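Local coordinates for HTH-type dhaKLM operon transcriptional activator DhaS (Lactococcus lactis, PDB 2IU5), which activates transcription of the dhaKLM operon, in complex with DhaQ and in response to dihydroxyacetone, by binding an inverted repeat that partly overlaps the -35 promoter sequence, at residues K124-F127 against D128-K132; N176-L179 against A180-K183; I116-E119 against N120-D123. The protein carries 1 engineered substitution. One frame throughout, in Å; residues are numbered along the deposited sequence.

In the fold
All three contacts are one-turn neighbours along helices of the C-terminal region of this all-helical TetR-family chain. Interaction 3 (116-123) comes first, on helix 110-132, and runs directly into interaction 1 (124-132) at the end of the same helix; their centres are about 13 Å apart. Interaction 2 (176-183) follows on helix 171-183, the last helix, its centre about 13 Å from that of interaction 1 and about 16 Å from that of interaction 3. The two helices touch where Ile-182 packs on Val-125 and Gln-129, and where Leu-178 meets Leu-122. Helix 110-132 thus backs a helix that, at interaction 2, faces the second subunit of the homodimer.

Interaction 1: K124-F127 against D128-K132; sequences KVIF and DQEKK
Lys-124 and Asp-128, one helical turn apart, are joined by a salt bridge, and the lysine is the chain to follow. From CB, chi1 of 180° sets CG beside the carbonyl carbon, and contact with the aspartate begins there: CG of Lys-124 passes 4.0 Å from OD2 of Asp-128. CD and CE cross the carboxylate at a slant, at van der Waals distance, and bends at chi2 and chi4 turn the ammonium onto it. NZ of Lys-124 then sits 2.7 Å from OD2 of Asp-128, on the syn lone pair, with a weak second bond to OD1. Asp-128 OD2 also takes the backbone N-H of Gly-81, while Glu-85 forms a salt bridge with NZ of Lys-124, so the lysine has two carboxylate partners.

The same Asp-128 carboxylate leans on Phe-127. Its OD1 lies 3.6 Å from CD2 of that ring, the two planes 44° apart, and from the next turn Lys-131 sends NZ to within 3.7 Å of Phe-127 CE2.

Gln-129 lays its CG 3.2 Å from the carbonyl O of Val-125. A bend at chi2 turns its amide to Tyr-80, Trp-82 and Tyr-135, and OE2 of Glu-130 accepts from NE1 of Trp-137. Beneath the side chains, backbone N-H groups of Asp-128, Gln-129 and Glu-130 bond to the carbonyls four residues back. The Lys-124 to Asp-128 pair is the i to i+4 salt bridge of an alpha-helix, here near the end of helix 110-132, with Glu-85 on helix 82-95 and Gly-81 just before it linking the bridge to that neighbour in the TetR-type C-terminal domain.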
loop_
_atom_site.group_PDB
_atom_site.type_symbol
_atom_site.label_atom_id
_atom_site.label_comp_id
_atom_site.label_asym_id
_atom_site.label_seq_id
_atom_site.Cartn_x
_atom_site.Cartn_y
_atom_site.Cartn_z
ATOM N N LYS A 124 7.458 9.208 13.241
ATOM C CA LYS A 124 8.689 9.148 14.068
ATOM C C LYS A 124 9.957 9.498 13.273
ATOM O O LYS A 124 10.837 10.206 13.781
ATOM C CB LYS A 124 8.810 7.744 14.673
ATOM C CG LYS A 124 10.040 7.499 15.554
ATOM C CD LYS A 124 10.019 8.407 16.750
ATOM C CE LYS A 124 10.780 7.781 17.923
ATOM N NZ LYS A 124 12.233 7.746 17.609
ATOM N N VAL A 125 10.056 9.005 12.041
ATOM C CA VAL A 125 11.161 9.373 11.149
ATOM C C VAL A 125 11.252 10.882 10.983
ATOM O O VAL A 125 12.316 11.501 11.154
ATOM C CB VAL A 125 10.983 8.670 9.779
ATOM C CG1 VAL A 125 12.031 9.145 8.791
ATOM C CG2 VAL A 125 11.076 7.167 9.959
ATOM N N ILE A 126 10.119 11.493 10.645
ATOM C CA ILE A 126 10.071 12.945 10.481
ATOM C C ILE A 126 10.474 13.670 11.770
ATOM O O ILE A 126 11.319 14.550 11.735
ATOM C CB ILE A 126 8.661 13.357 10.057
ATOM C CG1 ILE A 126 8.349 12.765 8.677
ATOM C CG2 ILE A 126 8.540 14.864 10.048
ATOM C CD1 ILE A 126 9.191 13.318 7.534
ATOM N N PHE A 127 9.856 13.288 12.888
ATOM C CA PHE A 127 10.123 13.800 14.255
ATOM C C PHE A 127 11.630 13.778 14.504
ATOM O O PHE A 127 12.202 14.779 14.897
ATOM C CB PHE A 127 9.409 12.833 15.218
ATOM C CG PHE A 127 9.381 13.207 16.691
ATOM C CD1 PHE A 127 8.650 14.295 17.157
ATOM C CD2 PHE A 127 10.084 12.445 17.613
ATOM C CE1 PHE A 127 8.638 14.610 18.521
ATOM C CE2 PHE A 127 10.076 12.746 18.962
ATOM C CZ PHE A 127 9.350 13.834 19.418
ATOM N N ASP A 128 12.253 12.619 14.268
ATOM C CA ASP A 128 13.674 12.468 14.599
ATOM C C ASP A 128 14.554 13.274 13.648
ATOM O O ASP A 128 15.547 13.866 14.050
ATOM C CB ASP A 128 14.110 11.004 14.525
ATOM C CG ASP A 128 13.625 10.167 15.693
ATOM O OD1 ASP A 128 13.032 10.717 16.646
ATOM O OD2 ASP A 128 13.821 8.918 15.699
ATOM N N GLN A 129 14.192 13.298 12.370
ATOM C CA GLN A 129 14.984 14.051 11.412
ATOM C C GLN A 129 14.988 15.539 11.742
ATOM O O GLN A 129 16.004 16.198 11.631
ATOM C CB GLN A 129 14.476 13.790 9.996
ATOM C CG GLN A 129 14.829 12.428 9.432
ATOM C CD GLN A 129 16.306 12.082 9.374
ATOM O OE1 GLN A 129 16.664 10.923 9.625
ATOM N NE2 GLN A 129 17.162 13.050 9.049
ATOM N N GLU A 130 13.843 16.065 12.152
ATOM C CA GLU A 130 13.739 17.488 12.438
ATOM C C GLU A 130 14.571 17.880 13.646
ATOM O O GLU A 130 14.901 19.053 13.824
ATOM C CB GLU A 130 12.277 17.847 12.664
ATOM C CG GLU A 130 11.510 17.807 11.337
ATOM C CD GLU A 130 10.225 18.608 11.377
ATOM O OE1 GLU A 130 9.598 18.688 12.457
ATOM O OE2 GLU A 130 9.847 19.157 10.320
ATOM N N LYS A 131 14.904 16.890 14.472
ATOM C CA LYS A 131 15.825 17.136 15.591
ATOM C C LYS A 131 17.267 17.261 15.095
ATOM O O LYS A 131 18.071 18.007 15.659
ATOM C CB LYS A 131 15.726 16.030 16.658
ATOM C CG LYS A 131 14.450 16.012 17.492
ATOM C CD LYS A 131 14.118 14.617 18.055
ATOM C CE LYS A 131 14.330 14.543 19.559
ATOM N NZ LYS A 131 13.468 13.523 20.232
ATOM N N LYS A 132 17.593 16.528 14.039
ATOM C CA LYS A 132 18.961 16.441 13.545
ATOM C C LYS A 132 19.334 17.589 12.597
ATOM O O LYS A 132 20.430 18.145 12.683
ATOM C CB LYS A 132 19.129 15.075 12.877
ATOM C CG LYS A 132 20.563 14.685 12.617
ATOM C CD LYS A 132 20.665 13.214 12.263
ATOM C CE LYS A 132 21.100 12.382 13.456
ATOM N NZ LYS A 132 21.905 13.149 14.455
#

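Interaction 2: N176-L179 against A180-K183; sequences NLLL and AQIK
Gln-181 reaches back along its own helix to put its amide nitrogen on the carbonyl O of Leu-177, NE2 to O 3.1 Å. With CG anti to the carbonyl carbon (chi1 -76°) and the chain extended beyond it, the side chain runs back toward the preceding turn, its CG passing 3.3 Å from Leu-177 O on the way. NE2 comes in above the carbonyl plane, 65° out of it and not on a lone pair, and the bond is moderately bent, with an N-H...O angle of 149°. The backbone N of Gln-181 bonds to that same oxygen at 3.3 Å, from the opposite face of the carbonyl plane, so one carbonyl is gripped by the backbone and side-chain nitrogens of a single residue. The other end of the amide, OE1, accepts from ND2 of Asn-149 on helix 139-163, which fixes which way round the group lies. An alanine here would remove both amide bonds and is likely to leave Leu-177 O with the backbone N-H alone and Asn-149 ND2 without its acceptor.

This part of helix 171-183 belongs to the dimer face of the C-terminal domain, where in TetR-family regulators the last helices meet their counterparts: Ala-180 packs on Ala-180 of the second subunit, and Leu-177 and Gln-181 pack on Gln-181 and Leu-177 of that chain. The small CB of Ala-180 rests 3.4 Å from the carbonyl O of Asn-176.

On another face, Ile-182 turns CG1 anti to its carbonyl carbon, which lays CG1 and CD1 over the carbonyl of Leu-178; CD1 is 3.5 Å from Leu-178 O. The backbone N of Ile-182 bonds to that oxygen at 3.0 Å. Leu-178 and Leu-179 pack on Trp-82 of helix 82-95.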
loop_
_atom_site.group_PDB
_atom_site.type_symbol
_atom_site.label_atom_id
_atom_site.label_comp_id
_atom_site.label_asym_id
_atom_site.label_seq_id
_atom_site.Cartn_x
_atom_site.Cartn_y
_atom_site.Cartn_z
ATOM N N ASN A 176 17.953 3.130 2.945
ATOM C CA ASN A 176 18.594 3.937 1.916
ATOM C C ASN A 176 17.568 4.724 1.102
ATOM O O ASN A 176 17.779 5.899 0.791
ATOM C CB ASN A 176 19.487 3.061 1.042
ATOM C CG ASN A 176 20.679 2.522 1.808
ATOM O OD1 ASN A 176 21.286 1.524 1.413
ATOM N ND2 ASN A 176 21.026 3.182 2.916
ATOM N N LEU A 177 16.447 4.091 0.764
ATOM C CA LEU A 177 15.427 4.790 0.001
ATOM C C LEU A 177 14.812 5.913 0.846
ATOM O O LEU A 177 14.479 6.987 0.337
ATOM C CB LEU A 177 14.363 3.815 -0.485
ATOM C CG LEU A 177 14.809 2.701 -1.444
ATOM C CD1 LEU A 177 13.548 1.910 -1.819
ATOM C CD2 LEU A 177 15.452 3.236 -2.709
ATOM N N LEU A 178 14.657 5.668 2.145
ATOM C CA LEU A 178 14.020 6.693 2.988
ATOM C C LEU A 178 14.964 7.876 3.132
ATOM O O LEU A 178 14.555 9.026 2.989
ATOM C CB LEU A 178 13.698 6.139 4.379
ATOM C CG LEU A 178 12.536 5.145 4.458
ATOM C CD1 LEU A 178 12.470 4.534 5.868
ATOM C CD2 LEU A 178 11.191 5.792 4.075
ATOM N N LEU A 179 16.231 7.595 3.417
ATOM C CA LEU A 179 17.197 8.691 3.576
ATOM C C LEU A 179 17.338 9.508 2.288
ATOM O O LEU A 179 17.507 10.727 2.345
ATOM C CB LEU A 179 18.564 8.147 3.993
ATOM C CG LEU A 179 18.641 7.626 5.432
ATOM C CD1 LEU A 179 19.913 6.814 5.638
ATOM C CD2 LEU A 179 18.604 8.789 6.408
ATOM N N ALA A 180 17.275 8.857 1.125
ATOM C CA ALA A 180 17.420 9.582 -0.132
ATOM C C ALA A 180 16.302 10.596 -0.308
ATOM O O ALA A 180 16.527 11.713 -0.793
ATOM C CB ALA A 180 17.402 8.604 -1.279
ATOM N N GLN A 181 15.106 10.187 0.091
ATOM C CA GLN A 181 13.925 11.024 -0.076
ATOM C C GLN A 181 13.979 12.167 0.918
ATOM O O GLN A 181 13.673 13.314 0.571
ATOM C CB GLN A 181 12.705 10.174 0.218
ATOM C CG GLN A 181 12.376 9.232 -0.907
ATOM C CD GLN A 181 11.187 8.411 -0.522
ATOM O OE1 GLN A 181 10.076 8.909 -0.519
ATOM N NE2 GLN A 181 11.411 7.153 -0.189
ATOM N N ILE A 182 14.365 11.855 2.158
ATOM C CA ILE A 182 14.440 12.881 3.212
ATOM C C ILE A 182 15.422 13.981 2.794
ATOM O O ILE A 182 15.201 15.170 3.050
ATOM C CB ILE A 182 14.901 12.246 4.541
ATOM C CG1 ILE A 182 13.781 11.401 5.129
ATOM C CG2 ILE A 182 15.417 13.295 5.553
ATOM C CD1 ILE A 182 14.259 10.386 6.160
ATOM N N LYS A 183 16.511 13.572 2.151
ATOM C CA LYS A 183 17.629 14.474 1.868
ATOM C C LYS A 183 17.239 15.622 0.944
ATOM O O LYS A 183 17.773 16.728 1.071
ATOM C CB LYS A 183 18.829 13.699 1.306
ATOM C CG LYS A 183 20.115 14.532 1.178
ATOM C CD LYS A 183 20.989 14.288 2.401
ATOM C CE LYS A 183 22.472 14.216 2.043
ATOM N NZ LYS A 183 23.248 13.433 3.061
#

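Interaction 3: I116-E119 against N120-D123; sequences IQWE and NLLD
The backbone is regular alpha-helix, the N-H groups of Asn-120, Leu-121, Leu-122 and Asp-123 bonding at 2.8 to 2.9 Å to the carbonyl O atoms of Ile-116, Gln-117, Trp-118 and Glu-119 respectively. On the buried side Trp-118 and Leu-121 run out from the helix together. The leucine comes to the indole at its edge, near the ring plane: methyl CD2 of Leu-121 sits 3.5 Å from CZ3 of Trp-118 and a little further from CE3. Leu-121 achieves this with CG anti to its backbone N (chi1 178°). Leu-122 brings CD2 3.5 Å from the carbonyl O of Trp-118.

Helix 110-132 is here a core helix of the TetR-type C-terminal bundle, and the tryptophan is wedged between two neighbours: it packs on Leu-86, Leu-89 and Leu-93 of helix 82-95 and on Ile-153, Cys-154 and Thr-157 of helix 139-163, while Phe-114 one turn back meets it edge-to-face. Leu-121 shares Leu-86.

Another side of the helix carries the polar groups. The side chains of Gln-117 and Asn-120 leave the helix together, but their amide planes stand almost at right angles, 86° apart, with OE1 of Gln-117 3.8 Å from ND2 of Asn-120. A water spans the pair, giving a hydrogen bond to Gln-117 OE1 at 2.6 Å and taking a weak one from Asn-120 ND2 at 3.4 Å. The bend at chi2 (-42°) folds the glutamine back, and its NE2 bonds to the carbonyl O of Phe-113, so both ends of that amide are engaged. Ile-116 runs beside the asparagine, its CG2 4.2 Å from Asn-120 ND2.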
loop_
_atom_site.group_PDB
_atom_site.type_symbol
_atom_site.label_atom_id
_atom_site.label_comp_id
_atom_site.label_asym_id
_atom_site.label_seq_id
_atom_site.Cartn_x
_atom_site.Cartn_y
_atom_site.Cartn_z
ATOM N N ILE A 116 -1.531 1.822 9.735
ATOM C CA ILE A 116 -1.428 2.901 10.715
ATOM C C ILE A 116 -0.115 2.797 11.505
ATOM O O ILE A 116 0.507 3.822 11.804
ATOM C CB ILE A 116 -2.639 2.896 11.638
ATOM C CG1 ILE A 116 -3.875 3.410 10.887
ATOM C CG2 ILE A 116 -2.356 3.804 12.830
ATOM C CD1 ILE A 116 -5.175 3.278 11.671
ATOM N N GLN A 117 0.312 1.580 11.830
ATOM C CA GLN A 117 1.609 1.381 12.506
ATOM C C GLN A 117 2.781 1.937 11.696
ATOM O O GLN A 117 3.681 2.602 12.232
ATOM C CB GLN A 117 1.825 -0.076 12.855
ATOM C CG GLN A 117 0.656 -0.640 13.664
ATOM C CD GLN A 117 0.185 0.340 14.703
ATOM O OE1 GLN A 117 0.935 0.746 15.606
ATOM N NE2 GLN A 117 -1.077 0.745 14.594
ATOM N N TRP A 118 2.741 1.661 10.397
ATOM C CA TRP A 118 3.782 2.187 9.505
ATOM C C TRP A 118 3.706 3.690 9.401
ATOM O O TRP A 118 4.746 4.367 9.319
ATOM C CB TRP A 118 3.746 1.499 8.127
ATOM C CG TRP A 118 4.180 0.073 8.244
ATOM C CD1 TRP A 118 3.403 -1.032 8.070
ATOM C CD2 TRP A 118 5.500 -0.414 8.569
ATOM N NE1 TRP A 118 4.145 -2.165 8.263
ATOM C CE2 TRP A 118 5.432 -1.822 8.573
ATOM C CE3 TRP A 118 6.723 0.200 8.860
ATOM C CZ2 TRP A 118 6.539 -2.621 8.850
ATOM C CZ3 TRP A 118 7.827 -0.603 9.136
ATOM C CH2 TRP A 118 7.721 -1.992 9.130
ATOM N N GLU A 119 2.487 4.221 9.401
ATOM C CA GLU A 119 2.340 5.666 9.442
ATOM C C GLU A 119 2.943 6.251 10.716
ATOM O O GLU A 119 3.535 7.335 10.675
ATOM C CB GLU A 119 0.893 6.083 9.216
ATOM C CG GLU A 119 0.439 5.765 7.788
ATOM C CD GLU A 119 -0.987 6.138 7.498
ATOM O OE1 GLU A 119 -1.773 6.384 8.449
ATOM O OE2 GLU A 119 -1.312 6.179 6.285
ATOM N N ASN A 120 2.790 5.525 11.823
ATOM C CA ASN A 120 3.303 6.033 13.094
ATOM C C ASN A 120 4.834 6.020 12.991
ATOM O O ASN A 120 5.492 6.953 13.447
ATOM C CB ASN A 120 2.808 5.144 14.240
ATOM C CG ASN A 120 1.347 5.418 14.596
ATOM O OD1 ASN A 120 0.743 6.371 14.126
ATOM N ND2 ASN A 120 0.786 4.557 15.438
ATOM N N LEU A 121 5.383 4.968 12.386
ATOM C CA LEU A 121 6.838 4.905 12.192
ATOM C C LEU A 121 7.298 6.093 11.340
ATOM O O LEU A 121 8.256 6.783 11.700
ATOM C CB LEU A 121 7.254 3.571 11.570
ATOM C CG LEU A 121 8.766 3.515 11.313
ATOM C CD1 LEU A 121 9.642 3.750 12.542
ATOM C CD2 LEU A 121 9.183 2.285 10.552
ATOM N N LEU A 122 6.624 6.362 10.218
ATOM C CA LEU A 122 7.038 7.521 9.407
ATOM C C LEU A 122 6.945 8.857 10.158
ATOM O O LEU A 122 7.782 9.729 9.993
ATOM C CB LEU A 122 6.311 7.580 8.063
ATOM C CG LEU A 122 7.022 6.904 6.896
ATOM C CD1 LEU A 122 8.254 7.700 6.484
ATOM C CD2 LEU A 122 7.349 5.451 7.204
ATOM N N ASP A 123 5.916 9.005 10.992
ATOM C CA ASP A 123 5.772 10.206 11.804
ATOM C C ASP A 123 7.017 10.335 12.684
ATOM O O ASP A 123 7.541 11.439 12.824
ATOM C CB ASP A 123 4.471 10.144 12.615
ATOM C CG ASP A 123 3.240 10.437 11.753
ATOM O OD1 ASP A 123 3.413 10.876 10.597
ATOM O OD2 ASP A 123 2.109 10.228 12.231
HETATM O O HOH W 1 0.823 2.141 17.824
#